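Local coordinates for protein nitroalkane oxidase (Podospora anserina, PDB 3MKH) that oxidises primary and secondary nitroalkanes to aldehydes or ketones with FAD and molecular oxygen, releasing nitrite and hydrogen peroxide after first abstracting a substrate proton, at residues A[112-117]-A[208-213]; A[104-109]-A[184-189]; A[57-62]-A[94-99]; A[154-159]-A[163-168]. One frame throughout, in Å; residues are numbered along the deposited sequence.

How the interactions relate
Interactions 1 and 2 are buried apolar contacts that lean on two neighbouring strands of one sheet: strand 206-212 receives the turn 112-117, and strand 184-191 receives the end of helix 90-109. They touch each other directly, Leu210 CD2 lying 3.5 Å from Cys186 SG. Interaction 3, also buried, uses an earlier part of helix 90-109, but against a loop of the helical part; its centre is about 16 Å from that of interaction 2. Interaction 4 lies farther out, its centre about 26 Å from the chain centre, and is partly buried. There backbone hydrogen bonds dominate, with waters bridging and a sulfate at Arg156, beside a smaller apolar contact.

Interaction 1. Residues A[112-117]-A[208-213]; sequences PQHAEF and IILVTR
The ring of Phe117 receives two methyl groups from segment 208-213, and the two arrive from different directions. Leu210 CD1 stands over one face in a CH-pi contact: it is 3.7 Å from the centroid of the Phe117 ring and 15° off the ring normal. Leu210 CD1 is nearest to Phe117 CG, at 3.6 Å, so it is offset from the centre toward the rim. Thr212 CG2 comes instead to the edge, close to the ring plane, 3.5 Å from Phe117 CD2. Thr212 and Phe117 cross at about a right angle; the side chains of Leu210 and Phe117 cross at an oblique angle, though the methyl itself stands over the face.

The remaining contact is looser. His114 ND1 lies 3.9 Å from Leu210 CD1, so one leucine methyl serves both aromatic side chains of the turn; no hydrogen bond joins the two segments. Gln113 CG lies over one face of the imidazole from within the turn itself.

Torsions explain the division of labour at Thr212. With chi1 at 68°, OG1 sits between the backbone N and the carbonyl carbon and caps the helix that follows, while CG2 is swung beside the backbone N, from where it meets the phenyl edge.

Strand 206-212 runs between strands 184-191 and 255-257, and this contact lays the short helix 115-118, from the N-terminal helical domain, against the middle-domain beta-sheet of the acyl-CoA dehydrogenase fold. Leu210 also touches Cys186, His114 rests on Leu256, and Phe117 reaches Asn254, while helix 213-219 starts directly beyond Thr212.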
loop_
_atom_site.group_PDB
_atom_site.type_symbol
_atom_site.label_atom_id
_atom_site.label_comp_id
_atom_site.label_asym_id
_atom_site.label_seq_id
_atom_site.Cartn_x
_atom_site.Cartn_y
_atom_site.Cartn_z
ATOM N N PRO A 112 6.571 15.590 -47.198
ATOM C CA PRO A 112 5.685 15.477 -48.364
ATOM C C PRO A 112 5.803 14.120 -49.058
ATOM O O PRO A 112 4.832 13.630 -49.635
ATOM C CB PRO A 112 6.168 16.607 -49.295
ATOM C CG PRO A 112 7.504 17.043 -48.754
ATOM C CD PRO A 112 7.486 16.744 -47.292
ATOM N N GLN A 113 6.980 13.511 -48.983
ATOM C CA GLN A 113 7.231 12.231 -49.642
ATOM C C GLN A 113 6.505 11.061 -48.981
ATOM O O GLN A 113 6.493 9.950 -49.511
ATOM C CB GLN A 113 8.735 11.932 -49.689
ATOM C CG GLN A 113 9.401 11.712 -48.327
ATOM C CD GLN A 113 9.761 13.006 -47.613
ATOM O OE1 GLN A 113 9.017 13.990 -47.663
ATOM N NE2 GLN A 113 10.905 13.007 -46.929
ATOM N N HIS A 114 5.904 11.316 -47.826
ATOM C CA HIS A 114 5.314 10.244 -47.030
ATOM C C HIS A 114 3.815 10.068 -47.237
ATOM O O HIS A 114 3.211 9.162 -46.668
ATOM C CB HIS A 114 5.635 10.462 -45.556
ATOM C CG HIS A 114 7.100 10.424 -45.262
ATOM N ND1 HIS A 114 7.900 9.359 -45.619
ATOM C CD2 HIS A 114 7.915 11.318 -44.653
ATOM C CE1 HIS A 114 9.142 9.596 -45.238
ATOM N NE2 HIS A 114 9.178 10.781 -44.652
ATOM N N ALA A 115 3.215 10.921 -48.061
ATOM C CA ALA A 115 1.767 10.890 -48.231
ATOM C C ALA A 115 1.346 9.576 -48.864
ATOM O O ALA A 115 0.289 9.031 -48.527
ATOM C CB ALA A 115 1.293 12.073 -49.074
ATOM N N GLU A 116 2.169 9.061 -49.777
ATOM C CA GLU A 116 1.843 7.801 -50.439
ATOM C C GLU A 116 1.740 6.631 -49.453
ATOM O O GLU A 116 1.032 5.656 -49.720
ATOM C CB GLU A 116 2.856 7.462 -51.538
ATOM C CG GLU A 116 4.304 7.382 -51.069
ATOM C CD GLU A 116 5.227 6.767 -52.121
ATOM O OE1 GLU A 116 4.910 5.669 -52.619
ATOM O OE2 GLU A 116 6.267 7.378 -52.443
ATOM N N PHE A 117 2.455 6.720 -48.332
ATOM C CA PHE A 117 2.475 5.611 -47.375
ATOM C C PHE A 117 1.188 5.561 -46.571
ATOM O O PHE A 117 0.758 4.491 -46.142
ATOM C CB PHE A 117 3.657 5.721 -46.411
ATOM C CG PHE A 117 4.990 5.533 -47.062
ATOM C CD1 PHE A 117 5.700 6.626 -47.542
ATOM C CD2 PHE A 117 5.542 4.264 -47.190
ATOM C CE1 PHE A 117 6.940 6.463 -48.146
ATOM C CE2 PHE A 117 6.787 4.093 -47.787
ATOM C CZ PHE A 117 7.486 5.205 -48.267
ATOM N N ILE A 208 14.027 6.550 -37.509
ATOM C CA ILE A 208 12.835 5.760 -37.801
ATOM C C ILE A 208 12.737 5.591 -39.315
ATOM O O ILE A 208 12.786 6.573 -40.075
ATOM C CB ILE A 208 11.550 6.412 -37.259
ATOM C CG1 ILE A 208 11.664 6.637 -35.747
ATOM C CG2 ILE A 208 10.318 5.546 -37.605
ATOM C CD1 ILE A 208 10.439 7.299 -35.132
ATOM N N ILE A 209 12.633 4.345 -39.762
ATOM C CA ILE A 209 12.532 4.060 -41.197
ATOM C C ILE A 209 11.276 3.259 -41.451
ATOM O O ILE A 209 11.018 2.276 -40.754
ATOM C CB ILE A 209 13.757 3.256 -41.704
ATOM C CG1 ILE A 209 15.050 3.964 -41.293
ATOM C CG2 ILE A 209 13.697 3.054 -43.210
ATOM C CD1 ILE A 209 16.299 3.341 -41.875
ATOM N N LEU A 210 10.496 3.683 -42.441
ATOM C CA LEU A 210 9.307 2.958 -42.842
ATOM C C LEU A 210 9.675 1.669 -43.563
ATOM O O LEU A 210 10.650 1.620 -44.313
ATOM C CB LEU A 210 8.403 3.826 -43.732
ATOM C CG LEU A 210 7.950 5.157 -43.121
ATOM C CD1 LEU A 210 6.989 5.916 -44.061
ATOM C CD2 LEU A 210 7.338 4.926 -41.726
ATOM N N VAL A 211 8.889 0.628 -43.309
ATOM C CA VAL A 211 8.975 -0.627 -44.048
ATOM C C VAL A 211 7.557 -1.096 -44.375
ATOM O O VAL A 211 6.754 -1.367 -43.474
ATOM C CB VAL A 211 9.697 -1.734 -43.238
ATOM C CG1 VAL A 211 9.669 -3.067 -44.004
ATOM C CG2 VAL A 211 11.129 -1.322 -42.929
ATOM N N THR A 212 7.253 -1.197 -45.666
ATOM C CA THR A 212 5.922 -1.599 -46.103
ATOM C C THR A 212 5.939 -3.065 -46.501
ATOM O O THR A 212 7.003 -3.636 -46.748
ATOM C CB THR A 212 5.425 -0.766 -47.312
ATOM O OG1 THR A 212 6.217 -1.068 -48.474
ATOM C CG2 THR A 212 5.512 0.719 -47.012
ATOM N N ARG A 213 4.763 -3.674 -46.563
ATOM C CA ARG A 213 4.676 -5.041 -47.066
ATOM C C ARG A 213 5.231 -5.124 -48.501
ATOM O O ARG A 213 5.899 -6.087 -48.854
ATOM C CB ARG A 213 3.241 -5.563 -46.992
ATOM C CG ARG A 213 3.047 -6.940 -47.624
ATOM C CD ARG A 213 4.028 -8.003 -47.091
ATOM N NE ARG A 213 3.613 -9.312 -47.602
ATOM C CZ ARG A 213 2.711 -10.091 -47.009
ATOM N NH1 ARG A 213 2.176 -9.724 -45.850
ATOM N NH2 ARG A 213 2.355 -11.244 -47.564
#

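Interaction 2. Residues A[104-109]-A[184-189]; sequences TPINLA and LACVVC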
loop_
_atom_site.group_PDB
_atom_site.type_symbol
_atom_site.label_atom_id
_atom_site.label_comp_id
_atom_site.label_asym_id
_atom_site.label_seq_id
_atom_site.Cartn_x
_atom_site.Cartn_y
_atom_site.Cartn_z
ATOM N N THR A 104 1.301 7.089 -35.511
ATOM C CA THR A 104 1.645 8.284 -34.743
ATOM C C THR A 104 2.967 8.961 -35.162
ATOM O O THR A 104 3.003 10.177 -35.328
ATOM C CB THR A 104 1.606 8.005 -33.218
ATOM O OG1 THR A 104 0.281 7.598 -32.854
ATOM C CG2 THR A 104 2.001 9.267 -32.413
ATOM N N PRO A 105 4.047 8.186 -35.361
ATOM C CA PRO A 105 5.286 8.845 -35.803
ATOM C C PRO A 105 5.121 9.575 -37.124
ATOM O O PRO A 105 5.747 10.608 -37.333
ATOM C CB PRO A 105 6.269 7.676 -35.959
ATOM C CG PRO A 105 5.755 6.660 -34.971
ATOM C CD PRO A 105 4.255 6.747 -35.112
ATOM N N ILE A 106 4.271 9.047 -37.994
ATOM C CA ILE A 106 3.971 9.684 -39.266
ATOM C C ILE A 106 3.138 10.968 -39.084
ATOM O O ILE A 106 3.408 11.972 -39.744
ATOM C CB ILE A 106 3.314 8.699 -40.242
ATOM C CG1 ILE A 106 4.287 7.544 -40.513
ATOM C CG2 ILE A 106 2.993 9.385 -41.560
ATOM C CD1 ILE A 106 3.690 6.401 -41.269
ATOM N N ASN A 107 2.156 10.945 -38.182
ATOM C CA ASN A 107 1.443 12.167 -37.803
ATOM C C ASN A 107 2.430 13.206 -37.290
ATOM O O ASN A 107 2.280 14.404 -37.555
ATOM C CB ASN A 107 0.425 11.899 -36.690
ATOM C CG ASN A 107 -0.816 11.193 -37.183
ATOM O OD1 ASN A 107 -1.475 10.477 -36.428
ATOM N ND2 ASN A 107 -1.144 11.386 -38.445
ATOM N N LEU A 108 3.437 12.751 -36.543
ATOM C CA LEU A 108 4.386 13.674 -35.910
ATOM C C LEU A 108 5.458 14.230 -36.859
ATOM O O LEU A 108 5.900 15.361 -36.683
ATOM C CB LEU A 108 5.055 13.040 -34.683
ATOM C CG LEU A 108 4.149 12.659 -33.502
ATOM C CD1 LEU A 108 4.927 11.868 -32.468
ATOM C CD2 LEU A 108 3.514 13.890 -32.867
ATOM N N ALA A 109 5.865 13.462 -37.868
ATOM C CA ALA A 109 7.101 13.808 -38.582
ATOM C C ALA A 109 7.066 13.660 -40.102
ATOM O O ALA A 109 8.070 13.889 -40.766
ATOM C CB ALA A 109 8.277 13.005 -38.011
ATOM N N LEU A 184 2.369 -1.279 -42.947
ATOM C CA LEU A 184 3.233 -0.132 -42.686
ATOM C C LEU A 184 3.875 -0.232 -41.309
ATOM O O LEU A 184 3.199 -0.108 -40.299
ATOM C CB LEU A 184 2.426 1.164 -42.785
ATOM C CG LEU A 184 3.247 2.440 -42.626
ATOM C CD1 LEU A 184 4.365 2.427 -43.653
ATOM C CD2 LEU A 184 2.358 3.681 -42.808
ATOM N N ALA A 185 5.180 -0.463 -41.269
ATOM C CA ALA A 185 5.896 -0.558 -39.999
ATOM C C ALA A 185 6.805 0.658 -39.844
ATOM O O ALA A 185 7.543 0.993 -40.769
ATOM C CB ALA A 185 6.727 -1.852 -39.950
ATOM N N CYS A 186 6.741 1.325 -38.692
ATOM C CA CYS A 186 7.723 2.361 -38.361
ATOM C C CYS A 186 8.838 1.717 -37.541
ATOM O O CYS A 186 8.656 1.443 -36.353
ATOM C CB CYS A 186 7.080 3.494 -37.564
ATOM S SG CYS A 186 5.932 4.494 -38.552
ATOM N N VAL A 187 9.982 1.464 -38.176
ATOM C CA VAL A 187 11.036 0.687 -37.529
ATOM C C VAL A 187 12.040 1.619 -36.892
ATOM O O VAL A 187 12.700 2.426 -37.570
ATOM C CB VAL A 187 11.728 -0.280 -38.495
ATOM C CG1 VAL A 187 12.808 -1.112 -37.760
ATOM C CG2 VAL A 187 10.693 -1.195 -39.125
ATOM N N VAL A 188 12.124 1.525 -35.574
ATOM C CA VAL A 188 13.075 2.309 -34.828
ATOM C C VAL A 188 14.377 1.538 -34.778
ATOM O O VAL A 188 14.428 0.375 -34.348
ATOM C CB VAL A 188 12.571 2.597 -33.416
ATOM C CG1 VAL A 188 13.547 3.530 -32.669
ATOM C CG2 VAL A 188 11.184 3.225 -33.496
ATOM N N CYS A 189 15.439 2.182 -35.239
ATOM C CA CYS A 189 16.713 1.501 -35.335
ATOM C C CYS A 189 17.872 2.472 -35.153
ATOM O O CYS A 189 17.673 3.693 -35.055
ATOM C CB CYS A 189 16.810 0.795 -36.688
ATOM S SG CYS A 189 16.436 1.873 -38.090
#
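Ile106 and Leu184 meet tip to tip through their terminal methyls, with Ile106 CD1 only 3.4 Å from Leu184 CD2, tighter than usual van der Waals contact for two carbons. Each side chain is set for this by its torsions. In Ile106, CG1 lies beside the backbone N, anti to the carbonyl carbon (chi1 -61°), and the chain then runs extended, which carries CD1 out from the helix toward the strand. Leu184 differs, with CG anti to the backbone nitrogen (chi1 -176°), and offers its CD2 branch.

Cys186, two residues along and pointing to the same side of the strand, presents its thiol to two helix residues. Its SG is 4.0 Å from Ile106 CG1 and about as far from Ile106 CD1, so the sulfur lies beside the isoleucine branch. Pro105 adds its ring from the neighbouring helix position, Pro105 CB being 4.1 Å from Cys186 SG.

Helix 104-109 crosses the strand at 75°, with 9.7 Å between the segment axes, where the end of helix 90-109, from the N-terminal helical domain, packs on the middle-domain beta-sheet of the acyl-CoA dehydrogenase fold. It is kinked at 105 because a proline nitrogen carries no hydrogen; the N of Ile106 likewise makes no bond to the turn before. Pro105 also packs on Val265 of helix 262-298 and lies near Leu132, an FAD-binding residue.

No hydrogen bond crosses between the segments, and all four touching residues are buried. Between these segments the contact is thus apolar, and the buried thiol takes part through its sulfur surface.

Interaction 3. Residues A[57-62]-A[94-99]; sequences AGILKG and LTIFAT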
loop_
_atom_site.group_PDB
_atom_site.type_symbol
_atom_site.label_atom_id
_atom_site.label_comp_id
_atom_site.label_asym_id
_atom_site.label_seq_id
_atom_site.Cartn_x
_atom_site.Cartn_y
_atom_site.Cartn_z
ATOM N N ALA A 57 -16.099 1.683 -40.683
ATOM C CA ALA A 57 -16.719 2.657 -39.786
ATOM C C ALA A 57 -15.896 3.950 -39.622
ATOM O O ALA A 57 -16.328 4.879 -38.938
ATOM C CB ALA A 57 -16.987 2.016 -38.418
ATOM N N GLY A 58 -14.719 4.004 -40.248
ATOM C CA GLY A 58 -13.896 5.200 -40.240
ATOM C C GLY A 58 -12.838 5.276 -39.140
ATOM O O GLY A 58 -12.229 6.330 -38.946
ATOM N N ILE A 59 -12.602 4.173 -38.428
ATOM C CA ILE A 59 -11.727 4.213 -37.246
ATOM C C ILE A 59 -10.274 4.597 -37.574
ATOM O O ILE A 59 -9.632 5.334 -36.829
ATOM C CB ILE A 59 -11.765 2.888 -36.428
ATOM C CG1 ILE A 59 -13.184 2.604 -35.961
ATOM C CG2 ILE A 59 -10.910 3.001 -35.173
ATOM C CD1 ILE A 59 -13.726 3.673 -35.006
ATOM N N LEU A 60 -9.755 4.099 -38.688
ATOM C CA LEU A 60 -8.382 4.409 -39.067
ATOM C C LEU A 60 -8.240 5.878 -39.502
ATOM O O LEU A 60 -7.240 6.532 -39.191
ATOM C CB LEU A 60 -7.893 3.452 -40.159
ATOM C CG LEU A 60 -7.207 2.157 -39.684
ATOM C CD1 LEU A 60 -7.736 1.635 -38.386
ATOM C CD2 LEU A 60 -7.163 1.065 -40.757
ATOM N N LYS A 61 -9.224 6.398 -40.226
ATOM C CA LYS A 61 -9.194 7.825 -40.582
ATOM C C LYS A 61 -9.066 8.684 -39.326
ATOM O O LYS A 61 -8.403 9.728 -39.324
ATOM C CB LYS A 61 -10.462 8.224 -41.347
ATOM C CG LYS A 61 -10.740 7.404 -42.614
ATOM C CD LYS A 61 -11.982 7.940 -43.344
ATOM C CE LYS A 61 -12.853 6.810 -43.887
ATOM N NZ LYS A 61 -13.890 7.300 -44.858
ATOM N N GLY A 62 -9.721 8.238 -38.259
ATOM C CA GLY A 62 -9.701 8.928 -36.984
ATOM C C GLY A 62 -8.378 8.859 -36.240
ATOM O O GLY A 62 -8.169 9.590 -35.275
ATOM N N LEU A 94 -7.128 -3.543 -28.675
ATOM C CA LEU A 94 -5.717 -3.181 -28.720
ATOM C C LEU A 94 -5.150 -3.316 -30.138
ATOM O O LEU A 94 -4.316 -2.513 -30.566
ATOM C CB LEU A 94 -4.908 -4.026 -27.727
ATOM C CG LEU A 94 -3.433 -3.612 -27.629
ATOM C CD1 LEU A 94 -3.334 -2.126 -27.318
ATOM C CD2 LEU A 94 -2.709 -4.435 -26.579
ATOM N N THR A 95 -5.606 -4.326 -30.876
ATOM C CA THR A 95 -5.135 -4.495 -32.256
ATOM C C THR A 95 -5.439 -3.246 -33.081
ATOM O O THR A 95 -4.586 -2.752 -33.830
ATOM C CB THR A 95 -5.737 -5.748 -32.898
ATOM O OG1 THR A 95 -5.225 -6.893 -32.213
ATOM C CG2 THR A 95 -5.355 -5.854 -34.371
ATOM N N ILE A 96 -6.646 -2.721 -32.911
ATOM C CA ILE A 96 -7.028 -1.480 -33.560
ATOM C C ILE A 96 -6.201 -0.302 -33.067
ATOM O O ILE A 96 -5.649 0.445 -33.867
ATOM C CB ILE A 96 -8.528 -1.204 -33.382
ATOM C CG1 ILE A 96 -9.333 -2.317 -34.041
ATOM C CG2 ILE A 96 -8.901 0.140 -33.983
ATOM C CD1 ILE A 96 -10.820 -2.280 -33.728
ATOM N N PHE A 97 -6.113 -0.120 -31.757
ATOM C CA PHE A 97 -5.345 1.003 -31.217
ATOM C C PHE A 97 -3.866 0.941 -31.602
ATOM O O PHE A 97 -3.208 1.973 -31.774
ATOM C CB PHE A 97 -5.500 1.082 -29.690
ATOM C CG PHE A 97 -6.925 1.240 -29.240
ATOM C CD1 PHE A 97 -7.852 1.869 -30.064
ATOM C CD2 PHE A 97 -7.340 0.771 -28.004
ATOM C CE1 PHE A 97 -9.170 2.025 -29.666
ATOM C CE2 PHE A 97 -8.649 0.922 -27.593
ATOM C CZ PHE A 97 -9.573 1.553 -28.425
ATOM N N ALA A 98 -3.340 -0.273 -31.736
ATOM C CA ALA A 98 -1.925 -0.450 -32.081
ATOM C C ALA A 98 -1.615 0.097 -33.480
ATOM O O ALA A 98 -0.520 0.601 -33.732
ATOM C CB ALA A 98 -1.540 -1.930 -31.985
ATOM N N THR A 99 -2.576 0.009 -34.389
ATOM C CA THR A 99 -2.382 0.597 -35.725
ATOM C C THR A 99 -2.295 2.116 -35.553
ATOM O O THR A 99 -1.531 2.781 -36.238
ATOM C CB THR A 99 -3.525 0.227 -36.688
ATOM O OG1 THR A 99 -3.357 -1.130 -37.128
ATOM C CG2 THR A 99 -3.565 1.156 -37.912
#
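The backbones come nearest at Leu60 and Thr99, whose CA atoms are 7.9 Å apart, as residues 59-62, helical in phi and psi but without the regular bonds, pass beside the helix 94-99. Across that gap Ile59 and Ile96 touch through their CG2 methyls, at 3.7 Å. The same branch is used on both sides: in each isoleucine CG2 lies anti to the backbone N, with chi1 at -59° in Ile59 and -62° in Ile96. The two side chains cross at about a right angle, and Ile59 departs from its partner in the second torsion, which is folded rather than extended.

Leu60 forms the second, looser contact, Leu60 CG lying 4.2 Å from Thr99 CG2, again at about a right angle.

Just before this pair, Gly58 ends helix 48-56 in a Schellman motif, with positive phi (93°) and two bonds back into the last turn. The chain thereby leaves the helix and brings Ile59 and Leu60 round to helix 90-109, within the helical N-terminal domain of the acyl-CoA dehydrogenase fold. Leu60 and Ile96 both touch Tyr51 of helix 48-56, while Ile59 rests on Leu21 and Ile96 on Leu26 of helix 9-33.

Thr99 has two different sides. Its methyl takes the apolar contact with Leu60, whereas OG1, placed beside the backbone N, is hydrogen-bonded to Tyr51 OH and Asn173 OD1. One turn or so earlier on the same helix, Leu94 touches the bound FAD.

Interaction 4. Residues A[154-159]-A[163-168]; sequences TARLEG and VINGEK. With SO4 (sulfate ion), chain G.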
loop_
_atom_site.group_PDB
_atom_site.type_symbol
_atom_site.label_atom_id
_atom_site.label_comp_id
_atom_site.label_asym_id
_atom_site.label_seq_id
_atom_site.Cartn_x
_atom_site.Cartn_y
_atom_site.Cartn_z
ATOM N N THR A 154 19.721 -2.413 -36.711
ATOM C CA THR A 154 20.573 -1.395 -37.307
ATOM C C THR A 154 20.152 -1.101 -38.722
ATOM O O THR A 154 19.466 -1.902 -39.361
ATOM C CB THR A 154 22.044 -1.849 -37.367
ATOM O OG1 THR A 154 22.127 -3.050 -38.135
ATOM C CG2 THR A 154 22.589 -2.106 -35.985
ATOM N N ALA A 155 20.572 0.066 -39.203
ATOM C CA ALA A 155 20.367 0.457 -40.581
ATOM C C ALA A 155 21.674 1.065 -41.102
ATOM O O ALA A 155 22.381 1.741 -40.364
ATOM C CB ALA A 155 19.206 1.445 -40.699
ATOM N N ARG A 156 22.004 0.776 -42.359
ATOM C CA ARG A 156 23.211 1.296 -42.999
ATOM C C ARG A 156 22.876 1.760 -44.408
ATOM O O ARG A 156 22.200 1.046 -45.158
ATOM C CB ARG A 156 24.279 0.202 -43.089
ATOM C CG ARG A 156 24.810 -0.272 -41.756
ATOM C CD ARG A 156 25.610 -1.560 -41.924
ATOM N NE ARG A 156 26.023 -2.130 -40.639
ATOM C CZ ARG A 156 25.238 -2.880 -39.864
ATOM N NH1 ARG A 156 23.990 -3.159 -40.231
ATOM N NH2 ARG A 156 25.699 -3.351 -38.714
ATOM N N LEU A 157 23.345 2.949 -44.774
ATOM C CA LEU A 157 23.144 3.448 -46.127
ATOM C C LEU A 157 24.175 2.796 -47.051
ATOM O O LEU A 157 25.370 2.933 -46.841
ATOM C CB LEU A 157 23.278 4.973 -46.163
ATOM C CG LEU A 157 23.110 5.709 -47.497
ATOM C CD1 LEU A 157 21.729 5.482 -48.079
ATOM C CD2 LEU A 157 23.351 7.195 -47.296
ATOM N N GLU A 158 23.695 2.064 -48.050
ATOM C CA GLU A 158 24.553 1.445 -49.051
ATOM C C GLU A 158 24.121 1.978 -50.394
ATOM O O GLU A 158 23.117 1.538 -50.953
ATOM C CB GLU A 158 24.431 -0.086 -49.016
ATOM C CG GLU A 158 24.620 -0.660 -47.623
ATOM C CD GLU A 158 24.912 -2.151 -47.606
ATOM O OE1 GLU A 158 24.528 -2.856 -48.564
ATOM O OE2 GLU A 158 25.524 -2.613 -46.616
ATOM N N GLY A 159 24.861 2.959 -50.903
ATOM C CA GLY A 159 24.469 3.611 -52.132
ATOM C C GLY A 159 23.239 4.464 -51.908
ATOM O O GLY A 159 23.242 5.369 -51.059
ATOM N N VAL A 163 19.714 -0.220 -45.602
ATOM C CA VAL A 163 19.621 -1.654 -45.409
ATOM C C VAL A 163 19.403 -1.955 -43.933
ATOM O O VAL A 163 20.196 -1.557 -43.089
ATOM C CB VAL A 163 20.873 -2.371 -45.938
ATOM C CG1 VAL A 163 20.745 -3.873 -45.749
ATOM C CG2 VAL A 163 21.072 -2.041 -47.413
ATOM N N ILE A 164 18.317 -2.661 -43.635
ATOM C CA ILE A 164 17.903 -2.878 -42.256
ATOM C C ILE A 164 18.103 -4.330 -41.835
ATOM O O ILE A 164 17.747 -5.252 -42.566
ATOM C CB ILE A 164 16.420 -2.487 -42.075
ATOM C CG1 ILE A 164 16.243 -0.989 -42.328
ATOM C CG2 ILE A 164 15.946 -2.816 -40.669
ATOM C CD1 ILE A 164 14.833 -0.604 -42.687
ATOM N N ASN A 165 18.679 -4.514 -40.651
ATOM C CA ASN A 165 18.854 -5.829 -40.049
ATOM C C ASN A 165 18.567 -5.779 -38.554
ATOM O O ASN A 165 19.030 -4.879 -37.840
ATOM C CB ASN A 165 20.288 -6.336 -40.254
ATOM C CG ASN A 165 20.562 -6.772 -41.675
ATOM O OD1 ASN A 165 20.074 -7.806 -42.123
ATOM N ND2 ASN A 165 21.349 -5.980 -42.397
ATOM N N GLY A 166 17.818 -6.757 -38.066
ATOM C CA GLY A 166 17.622 -6.862 -36.637
ATOM C C GLY A 166 16.405 -7.671 -36.252
ATOM O O GLY A 166 15.549 -7.969 -37.087
ATOM N N GLU A 167 16.345 -8.022 -34.973
ATOM C CA GLU A 167 15.207 -8.713 -34.412
ATOM C C GLU A 167 14.387 -7.784 -33.540
ATOM O O GLU A 167 14.924 -6.967 -32.797
ATOM C CB GLU A 167 15.669 -9.930 -33.608
ATOM C CG GLU A 167 16.355 -10.943 -34.479
ATOM C CD GLU A 167 16.794 -12.193 -33.740
ATOM O OE1 GLU A 167 16.563 -12.304 -32.510
ATOM O OE2 GLU A 167 17.376 -13.066 -34.416
ATOM N N LYS A 168 13.071 -7.919 -33.639
ATOM C CA LYS A 168 12.165 -7.106 -32.857
ATOM C C LYS A 168 11.218 -8.054 -32.151
ATOM O O LYS A 168 11.028 -9.179 -32.591
ATOM C CB LYS A 168 11.381 -6.170 -33.789
ATOM C CG LYS A 168 12.250 -5.077 -34.433
ATOM C CD LYS A 168 12.758 -4.089 -33.379
ATOM C CE LYS A 168 13.381 -2.810 -34.012
ATOM N NZ LYS A 168 13.943 -1.946 -32.910
HETATM S S SO4 G . 27.461 -2.727 -35.506
HETATM O O1 SO4 G . 28.078 -3.934 -34.958
HETATM O O2 SO4 G . 26.098 -3.044 -35.929
HETATM O O3 SO4 G . 27.428 -1.703 -34.466
HETATM O O4 SO4 G . 28.232 -2.269 -36.666
HETATM O O HOH W 1 21.854 -5.387 -36.607
HETATM O O HOH W 2 22.072 -3.311 -42.018
#
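A beta hairpin in the mixed sheet joins strands 154-158 and 161-168, which run antiparallel at 158° with their segment axes 4.8 Å apart. Thr154 with Asn165 and Arg156 with Val163 are hydrogen-bonded pairs; Ala155 with Ile164, between them, is non-hydrogen-bonded. The Thr154 pair is the straighter: Thr154 N reaches Asn165 O at 2.8 Å with 166° at the hydrogen, against 152° for Arg156 N to Val163 O.

Side chains add a polar network on the face of Thr154, Arg156, Val163 and Asn165. One water takes an N-H from Asn165 ND2 and donates to Val163 O; it lies at the edge of the Arg156 guanidinium, in its plane, and accepts a weak bond from NH1. The same Arg156 NH1 bonds weakly to Thr154 OG1, while Asn165 OD1 is held by Asn247 N. On the other face Ala155 CB meets Ile164 CG1 at 4.2 Å.

Arg156 NH2 closely approaches sulfate O2 (2.8 Å) and bonds weakly to sulfate O4 (3.4 Å); Arg190 NH1 is hydrogen-bonded to this ion, probably from the crystallisation liquor. The two arginines' positive charges probably draw it here, whereas the waters bridge side chains to backbone carbonyls.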